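Local coordinates for DNA-binding protein (Silicibacter pomeroyi, PDB 3EUS) that probably binds DNA, as a small all-helical protein of the XRE/Cro-C1 helix-turn-helix family, at residues A31-R36 against M63-G68. Sequence-based numbering, arbitrary orientation.
Sequences ADLAER and MAACEG
Arg36 and Leu33, one helical turn apart, reach from helix 30-36 to the C-terminal end of helix 56-65, where they meet Ala65 and Cys66. The polar part of the contact is a single hydrogen bond. Arg36 NH1 donates to Ala65 O at 2.7 Å, with the oxygen at the edge of the guanidinium, close to its plane. The donor lies almost straight ahead of the carbonyl, at a C=O...N angle of 170°, although the N-H points somewhat off the oxygen, the angle at the hydrogen being 140°. Arginine suits this place because its chain, extended from CG to NE, spans the gap between the helices and delivers a flat donor to a carbonyl in the last turn of a helix. That helix closes in a Schellman motif: Gly68 N hydrogen-bonds to Met63 O and Glu67 N to Ala64 O, with Glu67 at positive phi. The negative end of the helix dipole would be expected to favour the arginine's charge, and Glu67 OE1, 5.0 Å from Arg36 NH1 and not in contact with it, may add a little.

Beside the bond, toward the protein interior, the packing is apolar. Leu33 holds CG anti to its backbone N (chi1 177°), which carries its methyls across: Leu33 CD1 touches Ala65 CB at 3.5 Å, and Cys66 SG, small and polarisable enough for a buried apolar site, lies 3.9 Å from both Leu33 CD1 and CD2. The small methyl of Ala65 lets the helices approach. Val44 also packs on Leu33, and the contact joins the first helix of the probable helix-turn-helix (30-36, followed by 41-48) to the end of helix 56-65. An apolar patch of Leu33, Ala65 and Cys66, its leucine and cysteine buried, thus joins hydrophobic closure to a directional hydrogen bond, probably strengthened by charge, from an exposed arginine.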
ATOM      1  N   ALA A  31     -10.524   4.197  18.008  1.00 17.36           N
ATOM      2  CA  ALA A  31     -11.594   3.223  18.241  1.00 17.98           C
ATOM      3  C   ALA A  31     -12.643   3.201  17.122  1.00 17.32           C
ATOM      4  O   ALA A  31     -13.078   2.114  16.713  1.00 16.88           O
ATOM      5  CB  ALA A  31     -12.277   3.471  19.603  1.00 18.22           C
ATOM      6  N   ASP A  32     -13.057   4.403  16.698  1.00 16.82           N
ATOM      7  CA  ASP A  32     -14.092   4.616  15.669  1.00 17.17           C
ATOM      8  C   ASP A  32     -13.642   4.001  14.344  1.00 16.02           C
ATOM      9  O   ASP A  32     -14.409   3.301  13.666  1.00 16.98           O
ATOM     10  CB  ASP A  32     -14.296   6.112  15.424  1.00 16.77           C
ATOM     11  CG  ASP A  32     -15.050   6.836  16.535  1.00 19.81           C
ATOM     12  OD1 ASP A  32     -15.850   6.206  17.287  1.00 16.59           O
ATOM     13  OD2 ASP A  32     -14.875   8.090  16.576  1.00 19.11           O
ATOM     14  N   LEU A  33     -12.374   4.251  14.005  1.00 16.01           N
ATOM     15  CA  LEU A  33     -11.800   3.751  12.778  1.00 14.77           C
ATOM     16  C   LEU A  33     -11.671   2.230  12.869  1.00 14.40           C
ATOM     17  O   LEU A  33     -12.023   1.527  11.908  1.00 12.86           O
ATOM     18  CB  LEU A  33     -10.455   4.418  12.423  1.00 15.27           C
ATOM     19  CG  LEU A  33      -9.780   3.849  11.168  1.00  9.62           C
ATOM     20  CD1 LEU A  33     -10.731   3.834   9.895  1.00 10.36           C
ATOM     21  CD2 LEU A  33      -8.367   4.474  10.854  1.00 11.03           C
ATOM     22  N   ALA A  34     -11.174   1.718  13.999  1.00 13.91           N
ATOM     23  CA  ALA A  34     -11.010   0.274  14.148  1.00 14.82           C
ATOM     24  C   ALA A  34     -12.374  -0.430  14.005  1.00 14.64           C
ATOM     25  O   ALA A  34     -12.468  -1.467  13.365  1.00 15.95           O
ATOM     26  CB  ALA A  34     -10.341  -0.096  15.457  1.00 14.88           C
ATOM     27  N   GLU A  35     -13.410   0.179  14.549  1.00 15.78           N
ATOM     28  CA  GLU A  35     -14.763  -0.413  14.504  1.00 15.90           C
ATOM     29  C   GLU A  35     -15.172  -0.534  13.028  1.00 15.74           C
ATOM     30  O   GLU A  35     -15.660  -1.595  12.571  1.00 15.07           O
ATOM     31  CB  GLU A  35     -15.772   0.482  15.256  1.00 16.37           C
ATOM     32  CG  GLU A  35     -15.902   0.236  16.751  1.00 21.93           C
ATOM     33  CD  GLU A  35     -16.672  -1.013  17.131  1.00 28.06           C
ATOM     34  OE1 GLU A  35     -17.820  -1.237  16.670  1.00 32.02           O
ATOM     35  OE2 GLU A  35     -16.129  -1.773  17.957  1.00 34.65           O
ATOM     36  N   ARG A  36     -14.893   0.514  12.253  1.00 15.19           N
ATOM     37  CA  ARG A  36     -15.230   0.508  10.825  1.00 16.64           C
ATOM     38  C   ARG A  36     -14.434  -0.528  10.049  1.00 17.17           C
ATOM     39  O   ARG A  36     -14.920  -1.023   9.029  1.00 18.75           O
ATOM     40  CB  ARG A  36     -15.031   1.854  10.164  1.00 16.71           C
ATOM     41  CG  ARG A  36     -15.958   2.942  10.636  1.00 18.17           C
ATOM     42  CD  ARG A  36     -15.633   4.222   9.886  1.00 19.80           C
ATOM     43  NE  ARG A  36     -16.587   5.268  10.206  1.00 23.03           N
ATOM     44  CZ  ARG A  36     -16.687   6.421   9.549  1.00 24.20           C
ATOM     45  NH1 ARG A  36     -15.880   6.707   8.524  1.00 26.44           N
ATOM     46  NH2 ARG A  36     -17.624   7.292   9.907  1.00 26.06           N
ATOM     47  N   MET A  63      -8.125   3.650   4.016  1.00 14.40           N
ATOM     48  CA  MET A  63      -8.362   4.901   3.326  1.00 13.23           C
ATOM     49  C   MET A  63      -9.829   5.064   2.952  1.00 14.14           C
ATOM     50  O   MET A  63     -10.366   6.130   3.074  1.00 13.42           O
ATOM     51  CB  MET A  63      -7.418   5.047   2.110  1.00 13.58           C
ATOM     52  CG  MET A  63      -5.936   5.208   2.547  1.00 12.95           C
ATOM     53  SD  MET A  63      -5.498   6.537   3.706  1.00  7.31           S
ATOM     54  CE  MET A  63      -6.005   8.005   2.795  1.00 17.99           C
ATOM     55  N   ALA A  64     -10.480   3.989   2.526  1.00 13.98           N
ATOM     56  CA  ALA A  64     -11.908   4.022   2.270  1.00 14.10           C
ATOM     57  C   ALA A  64     -12.731   4.309   3.501  1.00 12.45           C
ATOM     58  O   ALA A  64     -13.733   5.046   3.412  1.00 12.94           O
ATOM     59  CB  ALA A  64     -12.404   2.640   1.646  1.00 14.01           C
ATOM     60  N   ALA A  65     -12.351   3.737   4.620  1.00 13.22           N
ATOM     61  CA  ALA A  65     -13.063   3.982   5.901  1.00 14.47           C
ATOM     62  C   ALA A  65     -12.895   5.420   6.373  1.00 13.84           C
ATOM     63  O   ALA A  65     -13.742   5.922   7.104  1.00 14.23           O
ATOM     64  CB  ALA A  65     -12.599   2.995   7.014  1.00 13.62           C
ATOM     65  N   CYS A  66     -11.826   6.070   5.929  1.00 15.08           N
ATOM     66  CA  CYS A  66     -11.563   7.481   6.245  1.00 14.91           C
ATOM     67  C   CYS A  66     -12.049   8.383   5.151  1.00 14.89           C
ATOM     68  O   CYS A  66     -11.795   9.566   5.220  1.00 16.72           O
ATOM     69  CB  CYS A  66     -10.075   7.715   6.443  1.00 14.60           C
ATOM     70  SG  CYS A  66      -9.314   6.857   7.899  1.00 15.98           S
ATOM     71  N   GLU A  67     -12.768   7.851   4.168  1.00 14.91           N
ATOM     72  CA  GLU A  67     -13.258   8.638   3.010  1.00 16.37           C
ATOM     73  C   GLU A  67     -12.098   9.425   2.391  1.00 16.07           C
ATOM     74  O   GLU A  67     -12.169  10.630   2.178  1.00 15.64           O
ATOM     75  CB  GLU A  67     -14.408   9.564   3.442  1.00 17.67           C
ATOM     76  CG  GLU A  67     -15.422   8.835   4.272  1.00 21.13           C
ATOM     77  CD  GLU A  67     -16.611   9.712   4.559  1.00 28.71           C
ATOM     78  OE1 GLU A  67     -16.509  10.626   5.422  1.00 31.73           O
ATOM     79  OE2 GLU A  67     -17.631   9.513   3.881  1.00 31.04           O
ATOM     80  N   GLY A  68     -10.995   8.737   2.155  1.00 14.65           N
ATOM     81  CA  GLY A  68      -9.811   9.398   1.638  1.00 15.52           C
ATOM     82  C   GLY A  68      -9.252   8.670   0.458  1.00 14.66           C
ATOM     83  O   GLY A  68      -8.054   8.778   0.181  1.00 15.23           O
TER